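Local coordinates for nematode fatty acid retinoid binding protein (Necator americanus, PDB 4XCP) that probably binds lipids such as fatty acids and retinol, here holding palmitic acid within an all-helical fold, at residues 23-26 / 27-31; 47-50 / 51-55; 139-142 / 143-146; 102-105 / 106-110; 112-116 / 117-121. One frame throughout, in Å; residues are numbered along the deposited sequence.

Interaction 1 (23-26 / 27-31); sequences ADYR and DLMPP
Selenomethionine Met-29 brings its SE beside the Tyr-25 ring, a Met-aromatic contact in which SE stands 5.3 Å from the ring centroid and obliquely to it, 58° off the normal. CG lies anti to the carbonyl carbon (chi1 -61°) and the near-straight chi2 (173°) carries SE to the ring; the bend at chi3 turns only the terminal methyl. On the same ring Leu-28 CD1 approaches Tyr-25 CD1 to 4.3 Å, also obliquely. Tyr-25 and Met-29 both touch a bound palmitic acid. The backbone beneath is a type I beta turn from Arg-26 to Met-29, closed by Met-29 N donating to Arg-26 O at 3.0 Å. Just before it, Ala-23 O is gripped twice: Asp-27 N donates to it at 2.9 Å, and a water donates both to it and to Asp-27 OD1. Asp-24 points its carboxylate to Lys-122 in a salt bridge. The turn ends helix 23-26 and leads into helix 31-39; Tyr-25 and Leu-28 pack on helix 122-138, and Leu-28 also meets helices 152-159 and 162-167.

Interaction 2 (47-50 / 51-55); sequences VLKE and VFKAG
The last turns of helix 42-53 carry regular i to i+4 hydrogen bonds, from Val-51 N to Val-47 O (2.9 Å, 164°) through Lys-53 N to Lys-49 O (2.8 Å), before the bond from Ala-54 N to Glu-50 O weakens to 135° at the C-terminal end. Val-51 sets CG2 anti to its carbonyl carbon, which lays that methyl over Val-47 O at 3.3 Å and 4.5 Å from Val-47 CG1, a loose apolar pair on the side facing helix 60-70. Lys-53 CG likewise rests 3.3 Å from Lys-49 O, after which the chain bends at chi2 (-72°) and runs up beside Lys-49. Their ammonium atoms, Lys-49 NZ and Lys-53 NZ, stand 5.1 Å apart. Glu-50 pairs with Lys-70. Two like charges held this close probably repel somewhat; Tyr-115 O, a backbone carbonyl at the C-terminal end of helix 94-115 that accepts from Lys-49 NZ, would probably offset part of that cost, with the Thr-116 hydroxyl a weaker partner of Lys-53.

Interaction 3 (139-142 / 143-146); sequences MSDA and GKAD
Three groups meet at one water: it donates to Asp-141 OD1 at 2.7 Å and to Met-139 O at 3.2 Å, and accepts from Lys-144 NZ at 3.1 Å. Lys-144 reaches it with a chain fully extended beyond CG, passing CE within 3.7 Å of Met-139 O. Its ammonium does not close a direct salt bridge with Asp-141, since Lys-144 NZ and Asp-141 OD1 are 4.5 Å apart; the water joins the opposite charges instead. On another side of the turn, Ser-140 OG accepts from Gly-143 N at 3.0 Å. Its chi1 of 64° sets the hydroxyl between the backbone N and the carbonyl carbon, where it can meet the amide, and OG is also hydrogen-bonded to Glu-95. Selenomethionine Met-139 lays SE directly against the backbone of Gly-143, 3.7 Å from its C atom, and the bend at chi3 brings CE towards Lys-144 CA. Met-139 also packs on Phe-99 of helix 94-115, and Asp-146 accepts from Gly-93 N, so this end of the helix is tied to the start of helix 94-115. A serine side chain accepting from the amide three residues on, with Lys-144 N bonded to Ser-140 O, is the classical N-cap, here opening helix 141-150.

Interaction 4 (102-105 / 106-110); sequences KSIE and IARGI. With PLM (palmitic acid), chain C.
Ile-104 and Arg-108, one turn apart on the long alpha-helix 94-115, lie side by side and point the same way, towards a palmitic acid. The beta-branch of Ile-104 divides the work. Its CG2, anti to the backbone N, sits over the centre of the Arg-108 guanidinium, 3.5 Å above the plane, whereas CD1, at the end of the other branch, meets the palmitic acid chain at C7 (3.8 Å). Arg-108 starts with CG anti to its carbonyl carbon, 3.1 Å from Ile-104 O, and then bends at chi2 (-142°) and chi3 (-92°), both away from the usual staggered values; these bends fold the guanidinium back over the isoleucine methyl. The lipid meets the same flat group obliquely, in van der Waals contact, its C7 3.5 Å from Arg-108 NH1. The lipid is hydrogen-bonded to Thr-60 N. Ile-106 and Ser-103 face helix 122-138. Lys-102 and Ile-106 make a second pair, crossing at a slant with Lys-102 CE 4.0 Å from Ile-106 CD1. Lys-102 bends at chi2 (66°), which brings its ammonium round to Glu-105. In the salt bridge so formed, Lys-102 NZ meets Glu-105 OE2 at 2.8 Å, on the syn side but tilted out of the carboxylate plane.

Interaction 5 (112-116 / 117-121); sequences ARYYT and GNEPT. With PLM (palmitic acid), chain B.
One face of the Tyr-114 ring carries Pro-120 CD, a CH-pi contact 3.6 Å from the centroid and 15° off the normal, while Glu-119 OE2 comes to the ring edge in plane, 3.5 Å from Tyr-114 CD1. Carboxylate and ring planes stand 68° apart. The Arg-113 guanidinium has Pro-120 CA over one face, offset towards the rim, and the Asn-118 amide at its edge. There Arg-113 NH2 donates to Asn-118 OD1 at 2.8 Å, from above the carbonyl plane and not along a lone pair. Arg-113 NH1 forms a salt bridge with Asp-124. A water joins Tyr-114 OH to Pro-120 O, 2.7 Å from each. Palmitic acid lies along both tyrosines, C4 at 3.6 Å from Tyr-114 CD2. The loop thus folds back on the end of helix 94-115 and leads to helix 122-138, with Tyr-114 and Pro-120 both on Leu-125, and Tyr-115 packing on helix 42-53, its ring stacked on Phe-52.

Interactions 4 and 5 share helix 94-115, their centres 13 Å apart, and touch where Ile-110 O meets Pro-120 CG at 3.9 Å. Interaction 2 joins interaction 5 through its lysines and Phe-52, with Phe-52 CG 3.4 Å from Tyr-115 CD2. Interaction 1 reaches interaction 4 by Tyr-25 OH, 4.1 Å from Ile-110 CG2. Two palmitic acids run among these four: one lies along interaction 5 and the other along interaction 4, and Leu-48, Tyr-25 and Met-29 also touch bound lipid, consistent with a lipid-binding site built from several helices. Interaction 3 stands apart, its centre about 36 Å from that of interaction 2, on the opposite side of the chain's centre.

Interaction 1 (23-26 / 27-31)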
loop_
_atom_site.group_PDB
_atom_site.type_symbol
_atom_site.label_atom_id
_atom_site.label_comp_id
_atom_site.label_asym_id
_atom_site.label_seq_id
_atom_site.Cartn_x
_atom_site.Cartn_y
_atom_site.Cartn_z
ATOM N N ALA A 23 -7.606 7.830 10.684
ATOM C CA ALA A 23 -7.933 8.770 9.599
ATOM C C ALA A 23 -6.674 9.493 9.056
ATOM O O ALA A 23 -6.545 9.658 7.845
ATOM C CB ALA A 23 -8.959 9.798 10.087
ATOM N N ASP A 24 -5.732 9.862 9.940
ATOM C CA ASP A 24 -4.508 10.556 9.539
ATOM C C ASP A 24 -3.525 9.620 8.800
ATOM O O ASP A 24 -2.683 10.113 8.052
ATOM C CB ASP A 24 -3.846 11.329 10.713
ATOM C CG ASP A 24 -3.554 10.542 11.985
ATOM O OD1 ASP A 24 -4.080 9.411 12.122
ATOM O OD2 ASP A 24 -2.842 11.082 12.871
ATOM N N TYR A 25 -3.668 8.286 8.950
ATOM C CA TYR A 25 -2.855 7.343 8.170
ATOM C C TYR A 25 -3.551 7.167 6.810
ATOM O O TYR A 25 -2.874 7.106 5.795
ATOM C CB TYR A 25 -2.660 5.994 8.882
ATOM C CG TYR A 25 -1.861 4.992 8.063
ATOM C CD1 TYR A 25 -0.468 5.007 8.066
ATOM C CD2 TYR A 25 -2.501 4.037 7.278
ATOM C CE1 TYR A 25 0.268 4.091 7.312
ATOM C CE2 TYR A 25 -1.779 3.117 6.520
ATOM C CZ TYR A 25 -0.394 3.137 6.553
ATOM O OH TYR A 25 0.302 2.225 5.807
ATOM N N ARG A 26 -4.900 7.074 6.794
ATOM C CA ARG A 26 -5.694 6.984 5.558
ATOM C C ARG A 26 -5.445 8.238 4.677
ATOM O O ARG A 26 -5.357 8.114 3.460
ATOM C CB ARG A 26 -7.194 6.800 5.881
ATOM C CG ARG A 26 -7.589 5.331 6.134
ATOM C CD ARG A 26 -8.610 5.159 7.255
ATOM N NE ARG A 26 -9.713 6.040 7.014
ATOM C CZ ARG A 26 -10.475 6.630 7.920
ATOM N NH1 ARG A 26 -10.357 6.322 9.207
ATOM N NH2 ARG A 26 -11.412 7.465 7.544
ATOM N N ASP A 27 -5.244 9.416 5.296
ATOM C CA ASP A 27 -4.919 10.665 4.574
ATOM C C ASP A 27 -3.567 10.608 3.828
ATOM O O ASP A 27 -3.367 11.377 2.886
ATOM C CB ASP A 27 -4.906 11.867 5.526
ATOM C CG ASP A 27 -6.282 12.297 6.002
ATOM O OD1 ASP A 27 -7.267 11.965 5.327
ATOM O OD2 ASP A 27 -6.363 12.985 7.043
ATOM N N LEU A 28 -2.660 9.687 4.236
ATOM C CA LEU A 28 -1.338 9.505 3.617
ATOM C C LEU A 28 -1.430 8.570 2.434
ATOM O O LEU A 28 -0.469 8.447 1.671
ATOM C CB LEU A 28 -0.345 8.896 4.635
ATOM C CG LEU A 28 -0.065 9.653 5.942
ATOM C CD1 LEU A 28 0.946 8.882 6.789
ATOM C CD2 LEU A 28 0.450 11.082 5.681
HETATM N N MSE A 29 -2.562 7.856 2.306
HETATM C CA MSE A 29 -2.722 6.898 1.222
HETATM C C MSE A 29 -3.257 7.581 -0.026
HETATM O O MSE A 29 -4.097 8.479 0.088
HETATM C CB MSE A 29 -3.674 5.755 1.622
HETATM C CG MSE A 29 -3.212 4.918 2.812
HETATM SE SE MSE A 29 -4.673 3.649 3.321
HETATM C CE MSE A 29 -5.047 2.950 1.589
ATOM N N PRO A 30 -2.815 7.159 -1.237
ATOM C CA PRO A 30 -3.366 7.772 -2.457
ATOM C C PRO A 30 -4.878 7.534 -2.545
ATOM O O PRO A 30 -5.355 6.522 -2.008
ATOM C CB PRO A 30 -2.564 7.142 -3.609
ATOM C CG PRO A 30 -1.816 6.042 -3.040
ATOM C CD PRO A 30 -1.812 6.116 -1.545
ATOM N N PRO A 31 -5.638 8.485 -3.133
ATOM C CA PRO A 31 -7.114 8.367 -3.147
ATOM C C PRO A 31 -7.689 7.076 -3.734
ATOM O O PRO A 31 -8.674 6.567 -3.201
ATOM C CB PRO A 31 -7.570 9.610 -3.932
ATOM C CG PRO A 31 -6.328 10.100 -4.668
ATOM C CD PRO A 31 -5.200 9.758 -3.754
HETATM O O HOH W 1 -8.977 10.159 6.266
#

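Interaction 2 (47-50 / 51-55)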
loop_
_atom_site.group_PDB
_atom_site.type_symbol
_atom_site.label_atom_id
_atom_site.label_comp_id
_atom_site.label_asym_id
_atom_site.label_seq_id
_atom_site.Cartn_x
_atom_site.Cartn_y
_atom_site.Cartn_z
ATOM N N VAL A 47 -13.843 -12.550 1.439
ATOM C CA VAL A 47 -13.138 -13.155 0.312
ATOM C C VAL A 47 -11.638 -12.774 0.318
ATOM O O VAL A 47 -10.796 -13.652 0.109
ATOM C CB VAL A 47 -13.872 -12.875 -1.028
ATOM C CG1 VAL A 47 -13.065 -13.369 -2.224
ATOM C CG2 VAL A 47 -15.251 -13.550 -1.021
ATOM N N LEU A 48 -11.308 -11.511 0.657
ATOM C CA LEU A 48 -9.907 -11.072 0.747
ATOM C C LEU A 48 -9.167 -11.827 1.850
ATOM O O LEU A 48 -8.063 -12.336 1.615
ATOM C CB LEU A 48 -9.798 -9.543 0.942
ATOM C CG LEU A 48 -10.211 -8.692 -0.277
ATOM C CD1 LEU A 48 -10.307 -7.226 0.098
ATOM C CD2 LEU A 48 -9.240 -8.875 -1.463
ATOM N N LYS A 49 -9.800 -11.949 3.018
ATOM C CA LYS A 49 -9.268 -12.673 4.167
ATOM C C LYS A 49 -9.065 -14.163 3.831
ATOM O O LYS A 49 -7.996 -14.705 4.119
ATOM C CB LYS A 49 -10.199 -12.495 5.382
ATOM C CG LYS A 49 -9.732 -13.212 6.650
ATOM C CD LYS A 49 -10.667 -12.939 7.806
ATOM C CE LYS A 49 -10.259 -13.665 9.072
ATOM N NZ LYS A 49 -9.017 -13.109 9.675
ATOM N N GLU A 50 -10.068 -14.811 3.202
ATOM C CA GLU A 50 -9.965 -16.233 2.806
ATOM C C GLU A 50 -8.824 -16.459 1.797
ATOM O O GLU A 50 -8.081 -17.423 1.929
ATOM C CB GLU A 50 -11.294 -16.746 2.217
ATOM C CG GLU A 50 -12.351 -16.973 3.276
ATOM C CD GLU A 50 -13.744 -17.214 2.740
ATOM O OE1 GLU A 50 -13.977 -16.988 1.534
ATOM O OE2 GLU A 50 -14.628 -17.549 3.553
ATOM N N VAL A 51 -8.688 -15.573 0.793
ATOM C CA VAL A 51 -7.593 -15.674 -0.179
ATOM C C VAL A 51 -6.245 -15.500 0.564
ATOM O O VAL A 51 -5.341 -16.299 0.374
ATOM C CB VAL A 51 -7.756 -14.691 -1.380
ATOM C CG1 VAL A 51 -6.479 -14.635 -2.236
ATOM C CG2 VAL A 51 -8.946 -15.095 -2.240
ATOM N N PHE A 52 -6.129 -14.489 1.429
ATOM C CA PHE A 52 -4.895 -14.265 2.174
ATOM C C PHE A 52 -4.533 -15.503 3.022
ATOM O O PHE A 52 -3.381 -15.949 3.004
ATOM C CB PHE A 52 -4.965 -12.994 3.057
ATOM C CG PHE A 52 -3.713 -12.849 3.910
ATOM C CD1 PHE A 52 -2.545 -12.304 3.377
ATOM C CD2 PHE A 52 -3.678 -13.339 5.213
ATOM C CE1 PHE A 52 -1.368 -12.219 4.151
ATOM C CE2 PHE A 52 -2.510 -13.233 5.995
ATOM C CZ PHE A 52 -1.365 -12.676 5.452
ATOM N N LYS A 53 -5.527 -16.062 3.731
ATOM C CA LYS A 53 -5.353 -17.233 4.591
ATOM C C LYS A 53 -4.985 -18.520 3.832
ATOM O O LYS A 53 -4.324 -19.378 4.411
ATOM C CB LYS A 53 -6.583 -17.441 5.486
ATOM C CG LYS A 53 -6.696 -16.405 6.612
ATOM C CD LYS A 53 -5.659 -16.589 7.721
ATOM C CE LYS A 53 -5.446 -15.312 8.496
ATOM N NZ LYS A 53 -4.472 -15.495 9.607
ATOM N N ALA A 54 -5.374 -18.637 2.545
ATOM C CA ALA A 54 -5.070 -19.790 1.695
ATOM C C ALA A 54 -3.683 -19.636 1.046
ATOM O O ALA A 54 -3.252 -20.500 0.292
ATOM C CB ALA A 54 -6.159 -19.981 0.631
ATOM N N GLY A 55 -3.012 -18.525 1.355
ATOM C CA GLY A 55 -1.649 -18.241 0.945
ATOM C C GLY A 55 -0.663 -18.982 1.835
ATOM O O GLY A 55 -1.077 -19.867 2.604
#

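Interaction 3 (139-142 / 143-146)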
loop_
_atom_site.group_PDB
_atom_site.type_symbol
_atom_site.label_atom_id
_atom_site.label_comp_id
_atom_site.label_asym_id
_atom_site.label_seq_id
_atom_site.Cartn_x
_atom_site.Cartn_y
_atom_site.Cartn_z
HETATM N N MSE A 139 17.250 8.803 -0.773
HETATM C CA MSE A 139 17.415 8.821 -2.240
HETATM C C MSE A 139 18.092 10.120 -2.676
HETATM O O MSE A 139 17.990 11.129 -1.968
HETATM C CB MSE A 139 16.057 8.771 -2.951
HETATM C CG MSE A 139 15.427 7.375 -2.996
HETATM SE SE MSE A 139 14.106 7.261 -4.413
HETATM C CE MSE A 139 12.757 8.328 -3.658
ATOM N N SER A 140 18.739 10.107 -3.858
ATOM C CA SER A 140 19.299 11.321 -4.450
ATOM C C SER A 140 18.099 12.189 -4.889
ATOM O O SER A 140 16.979 11.695 -4.958
ATOM C CB SER A 140 20.125 10.982 -5.696
ATOM O OG SER A 140 19.311 10.431 -6.725
ATOM N N ASP A 141 18.340 13.457 -5.212
ATOM C CA ASP A 141 17.316 14.352 -5.748
ATOM C C ASP A 141 16.784 13.773 -7.052
ATOM O O ASP A 141 15.591 13.863 -7.298
ATOM C CB ASP A 141 17.942 15.737 -6.027
ATOM C CG ASP A 141 18.003 16.665 -4.827
ATOM O OD1 ASP A 141 17.726 16.204 -3.696
ATOM O OD2 ASP A 141 18.359 17.835 -5.011
ATOM N N ALA A 142 17.663 13.165 -7.892
ATOM C CA ALA A 142 17.236 12.538 -9.159
ATOM C C ALA A 142 16.266 11.368 -8.887
ATOM O O ALA A 142 15.267 11.228 -9.590
ATOM C CB ALA A 142 18.440 12.067 -9.960
ATOM N N GLY A 143 16.531 10.600 -7.823
ATOM C CA GLY A 143 15.678 9.495 -7.394
ATOM C C GLY A 143 14.311 9.987 -6.977
ATOM O O GLY A 143 13.292 9.454 -7.423
ATOM N N LYS A 144 14.288 11.039 -6.129
ATOM C CA LYS A 144 13.041 11.663 -5.657
ATOM C C LYS A 144 12.237 12.233 -6.844
ATOM O O LYS A 144 11.018 12.065 -6.874
ATOM C CB LYS A 144 13.347 12.791 -4.659
ATOM C CG LYS A 144 13.993 12.340 -3.361
ATOM C CD LYS A 144 14.380 13.557 -2.526
ATOM C CE LYS A 144 15.039 13.154 -1.227
ATOM N NZ LYS A 144 15.351 14.326 -0.389
ATOM N N ALA A 145 12.922 12.882 -7.821
ATOM C CA ALA A 145 12.272 13.478 -8.994
ATOM C C ALA A 145 11.660 12.382 -9.893
ATOM O O ALA A 145 10.546 12.535 -10.388
ATOM C CB ALA A 145 13.264 14.347 -9.782
ATOM N N ASP A 146 12.379 11.262 -10.049
ATOM C CA ASP A 146 11.928 10.123 -10.836
ATOM C C ASP A 146 10.682 9.483 -10.175
ATOM O O ASP A 146 9.648 9.292 -10.840
ATOM C CB ASP A 146 13.090 9.132 -10.997
ATOM C CG ASP A 146 12.837 8.000 -11.964
ATOM O OD1 ASP A 146 12.209 8.248 -13.024
ATOM O OD2 ASP A 146 13.357 6.900 -11.723
HETATM O O HOH W 2 18.097 14.327 -1.790
#

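Interaction 4 (102-105 / 106-110)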
loop_
_atom_site.group_PDB
_atom_site.type_symbol
_atom_site.label_atom_id
_atom_site.label_comp_id
_atom_site.label_asym_id
_atom_site.label_seq_id
_atom_site.Cartn_x
_atom_site.Cartn_y
_atom_site.Cartn_z
ATOM N N LYS A 102 10.654 -1.445 -1.970
ATOM C CA LYS A 102 10.843 -1.573 -0.529
ATOM C C LYS A 102 9.631 -0.982 0.210
ATOM O O LYS A 102 9.155 -1.599 1.155
ATOM C CB LYS A 102 12.165 -0.921 -0.075
ATOM C CG LYS A 102 12.468 -1.097 1.425
ATOM C CD LYS A 102 12.733 -2.547 1.829
ATOM C CE LYS A 102 12.516 -2.754 3.301
ATOM N NZ LYS A 102 13.097 -4.042 3.768
ATOM N N SER A 103 9.086 0.166 -0.264
ATOM C CA SER A 103 7.901 0.796 0.352
ATOM C C SER A 103 6.678 -0.125 0.293
ATOM O O SER A 103 5.907 -0.205 1.250
ATOM C CB SER A 103 7.594 2.138 -0.311
ATOM O OG SER A 103 8.710 2.985 -0.088
ATOM N N ILE A 104 6.525 -0.829 -0.832
ATOM C CA ILE A 104 5.450 -1.792 -1.059
ATOM C C ILE A 104 5.585 -2.978 -0.116
ATOM O O ILE A 104 4.594 -3.396 0.462
ATOM C CB ILE A 104 5.357 -2.186 -2.547
ATOM C CG1 ILE A 104 4.662 -1.045 -3.334
ATOM C CG2 ILE A 104 4.598 -3.540 -2.722
ATOM C CD1 ILE A 104 4.917 -1.043 -4.844
ATOM N N GLU A 105 6.807 -3.482 0.080
ATOM C CA GLU A 105 7.091 -4.585 1.008
ATOM C C GLU A 105 6.658 -4.194 2.446
ATOM O O GLU A 105 6.044 -5.004 3.145
ATOM C CB GLU A 105 8.591 -4.933 0.966
ATOM C CG GLU A 105 8.996 -6.121 1.819
ATOM C CD GLU A 105 10.480 -6.170 2.112
ATOM O OE1 GLU A 105 11.248 -6.637 1.241
ATOM O OE2 GLU A 105 10.880 -5.720 3.210
ATOM N N ILE A 106 6.954 -2.937 2.857
ATOM C CA ILE A 106 6.609 -2.410 4.184
ATOM C C ILE A 106 5.080 -2.294 4.328
ATOM O O ILE A 106 4.512 -2.750 5.334
ATOM C CB ILE A 106 7.366 -1.090 4.467
ATOM C CG1 ILE A 106 8.870 -1.369 4.700
ATOM C CG2 ILE A 106 6.737 -0.333 5.648
ATOM C CD1 ILE A 106 9.805 -0.138 4.701
ATOM N N ALA A 107 4.424 -1.737 3.288
ATOM C CA ALA A 107 2.978 -1.575 3.257
ATOM C C ALA A 107 2.260 -2.936 3.301
ATOM O O ALA A 107 1.237 -3.049 3.970
ATOM C CB ALA A 107 2.555 -0.773 2.030
ATOM N N ARG A 108 2.831 -3.971 2.650
ATOM C CA ARG A 108 2.264 -5.318 2.618
ATOM C C ARG A 108 2.333 -6.022 3.987
ATOM O O ARG A 108 1.425 -6.773 4.326
ATOM C CB ARG A 108 2.882 -6.165 1.490
ATOM C CG ARG A 108 2.480 -5.658 0.095
ATOM C CD ARG A 108 2.228 -6.769 -0.897
ATOM N NE ARG A 108 3.413 -7.138 -1.670
ATOM C CZ ARG A 108 3.557 -6.929 -2.978
ATOM N NH1 ARG A 108 2.611 -6.301 -3.668
ATOM N NH2 ARG A 108 4.656 -7.320 -3.599
ATOM N N GLY A 109 3.396 -5.765 4.750
ATOM C CA GLY A 109 3.554 -6.272 6.108
ATOM C C GLY A 109 2.504 -5.655 7.023
ATOM O O GLY A 109 1.949 -6.344 7.875
ATOM N N ILE A 110 2.176 -4.354 6.814
ATOM C CA ILE A 110 1.130 -3.653 7.577
ATOM C C ILE A 110 -0.225 -4.274 7.232
ATOM O O ILE A 110 -1.008 -4.598 8.129
ATOM C CB ILE A 110 1.173 -2.115 7.311
ATOM C CG1 ILE A 110 2.402 -1.446 8.016
ATOM C CG2 ILE A 110 -0.169 -1.416 7.658
ATOM C CD1 ILE A 110 2.505 -1.631 9.645
HETATM C C1 PLM C . 5.322 -9.598 -6.711
HETATM O O1 PLM C . 4.567 -10.181 -7.455
HETATM O O2 PLM C . 5.839 -10.147 -5.644
HETATM C C2 PLM C . 5.752 -8.177 -6.929
HETATM C C3 PLM C . 4.843 -7.374 -7.855
HETATM C C4 PLM C . 5.152 -5.890 -7.850
HETATM C C5 PLM C . 4.507 -5.118 -6.708
HETATM C C6 PLM C . 3.023 -4.839 -6.895
HETATM C C7 PLM C . 2.499 -3.703 -6.029
HETATM C C8 PLM C . 0.994 -3.494 -6.089
HETATM C C9 PLM C . 0.318 -3.409 -4.733
HETATM C CA PLM C . -1.197 -3.323 -4.803
HETATM C CB PLM C . -1.896 -4.616 -5.222
HETATM C CC PLM C . -1.826 -5.744 -4.203
HETATM C CD PLM C . -2.817 -6.854 -4.485
HETATM C CE PLM C . -2.797 -8.017 -3.493
HETATM C CF PLM C . -4.175 -8.435 -2.966
HETATM C CG PLM C . -4.518 -9.886 -3.210
#

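Interaction 5 (112-116 / 117-121)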
loop_
_atom_site.group_PDB
_atom_site.type_symbol
_atom_site.label_atom_id
_atom_site.label_comp_id
_atom_site.label_asym_id
_atom_site.label_seq_id
_atom_site.Cartn_x
_atom_site.Cartn_y
_atom_site.Cartn_z
ATOM N N ALA A 112 -0.812 -7.317 5.982
ATOM C CA ALA A 112 -0.836 -8.690 6.521
ATOM C C ALA A 112 -1.366 -8.701 7.966
ATOM O O ALA A 112 -2.102 -9.611 8.346
ATOM C CB ALA A 112 0.563 -9.299 6.478
ATOM N N ARG A 113 -1.036 -7.658 8.745
ATOM C CA ARG A 113 -1.458 -7.534 10.135
ATOM C C ARG A 113 -2.969 -7.272 10.302
ATOM O O ARG A 113 -3.518 -7.630 11.346
ATOM C CB ARG A 113 -0.606 -6.493 10.858
ATOM C CG ARG A 113 0.828 -6.976 11.042
ATOM C CD ARG A 113 1.574 -6.121 12.029
ATOM N NE ARG A 113 0.967 -6.211 13.357
ATOM C CZ ARG A 113 1.250 -5.388 14.356
ATOM N NH1 ARG A 113 2.138 -4.419 14.197
ATOM N NH2 ARG A 113 0.652 -5.536 15.530
ATOM N N TYR A 114 -3.641 -6.683 9.286
ATOM C CA TYR A 114 -5.092 -6.442 9.316
ATOM C C TYR A 114 -5.878 -7.719 8.972
ATOM O O TYR A 114 -7.069 -7.807 9.286
ATOM C CB TYR A 114 -5.507 -5.303 8.366
ATOM C CG TYR A 114 -5.199 -3.916 8.889
ATOM C CD1 TYR A 114 -6.021 -3.305 9.834
ATOM C CD2 TYR A 114 -4.078 -3.216 8.449
ATOM C CE1 TYR A 114 -5.703 -2.057 10.370
ATOM C CE2 TYR A 114 -3.790 -1.936 8.926
ATOM C CZ TYR A 114 -4.601 -1.364 9.890
ATOM O OH TYR A 114 -4.287 -0.121 10.379
ATOM N N TYR A 115 -5.218 -8.687 8.300
ATOM C CA TYR A 115 -5.809 -9.967 7.892
ATOM C C TYR A 115 -5.680 -10.975 9.002
ATOM O O TYR A 115 -6.643 -11.672 9.309
ATOM C CB TYR A 115 -5.097 -10.526 6.665
ATOM C CG TYR A 115 -5.465 -9.890 5.346
ATOM C CD1 TYR A 115 -6.798 -9.747 4.964
ATOM C CD2 TYR A 115 -4.482 -9.534 4.428
ATOM C CE1 TYR A 115 -7.141 -9.207 3.725
ATOM C CE2 TYR A 115 -4.811 -9.024 3.175
ATOM C CZ TYR A 115 -6.141 -8.857 2.829
ATOM O OH TYR A 115 -6.445 -8.372 1.586
ATOM N N THR A 116 -4.479 -11.067 9.589
ATOM C CA THR A 116 -4.186 -11.974 10.690
ATOM C C THR A 116 -4.643 -11.325 12.023
ATOM O O THR A 116 -5.386 -10.326 12.017
ATOM C CB THR A 116 -2.705 -12.452 10.622
ATOM O OG1 THR A 116 -2.548 -13.612 11.439
ATOM C CG2 THR A 116 -1.689 -11.376 11.027
ATOM N N GLY A 117 -4.231 -11.927 13.138
ATOM C CA GLY A 117 -4.546 -11.428 14.467
ATOM C C GLY A 117 -3.716 -10.209 14.823
ATOM O O GLY A 117 -2.584 -10.056 14.341
ATOM N N ASN A 118 -4.306 -9.321 15.659
ATOM C CA ASN A 118 -3.711 -8.091 16.192
ATOM C C ASN A 118 -3.313 -7.084 15.070
ATOM O O ASN A 118 -2.237 -7.159 14.467
ATOM C CB ASN A 118 -2.563 -8.423 17.183
ATOM C CG ASN A 118 -1.406 -7.467 17.257
ATOM O OD1 ASN A 118 -0.297 -7.794 16.824
ATOM N ND2 ASN A 118 -1.632 -6.271 17.799
ATOM N N GLU A 119 -4.229 -6.143 14.808
ATOM C CA GLU A 119 -4.076 -5.058 13.839
ATOM C C GLU A 119 -2.946 -4.151 14.326
ATOM O O GLU A 119 -2.713 -4.090 15.538
ATOM C CB GLU A 119 -5.370 -4.228 13.761
ATOM C CG GLU A 119 -6.525 -4.947 13.086
ATOM C CD GLU A 119 -7.797 -4.129 12.986
ATOM O OE1 GLU A 119 -8.068 -3.316 13.899
ATOM O OE2 GLU A 119 -8.528 -4.305 11.986
ATOM N N PRO A 120 -2.242 -3.422 13.432
ATOM C CA PRO A 120 -1.175 -2.530 13.922
ATOM C C PRO A 120 -1.701 -1.427 14.836
ATOM O O PRO A 120 -2.811 -0.940 14.638
ATOM C CB PRO A 120 -0.581 -1.921 12.642
ATOM C CG PRO A 120 -1.135 -2.710 11.504
ATOM C CD PRO A 120 -2.403 -3.338 11.964
ATOM N N THR A 121 -0.893 -1.021 15.828
ATOM C CA THR A 121 -1.227 0.101 16.708
ATOM C C THR A 121 -0.884 1.373 15.922
ATOM O O THR A 121 -0.230 1.281 14.872
ATOM C CB THR A 121 -0.405 0.051 18.019
ATOM O OG1 THR A 121 0.984 0.083 17.701
ATOM C CG2 THR A 121 -0.731 -1.172 18.895
HETATM C C1 PLM B . -2.671 -0.663 4.047
HETATM O O1 PLM B . -3.497 -0.715 3.039
HETATM O O2 PLM B . -1.491 -0.370 3.925
HETATM C C2 PLM B . -3.306 -0.982 5.369
HETATM C C3 PLM B . -4.779 -1.379 5.340
HETATM C C4 PLM B . -5.019 -2.838 5.010
HETATM C C5 PLM B . -6.478 -3.236 4.966
HETATM C C6 PLM B . -6.726 -4.731 4.837
HETATM C C7 PLM B . -7.426 -5.169 3.559
HETATM C C8 PLM B . -6.529 -5.151 2.352
HETATM C C9 PLM B . -7.199 -5.476 1.062
HETATM C CA PLM B . -6.802 -4.574 -0.072
HETATM C CB PLM B . -5.719 -5.070 -1.003
HETATM C CC PLM B . -5.475 -4.163 -2.222
HETATM C CD PLM B . -4.690 -2.860 -1.967
HETATM C CE PLM B . -5.461 -1.750 -1.248
HETATM C CF PLM B . -4.746 -0.426 -1.165
HETATM C CG PLM B . -3.769 -0.279 -0.017
HETATM O O HOH W 3 -4.696 0.199 13.052
#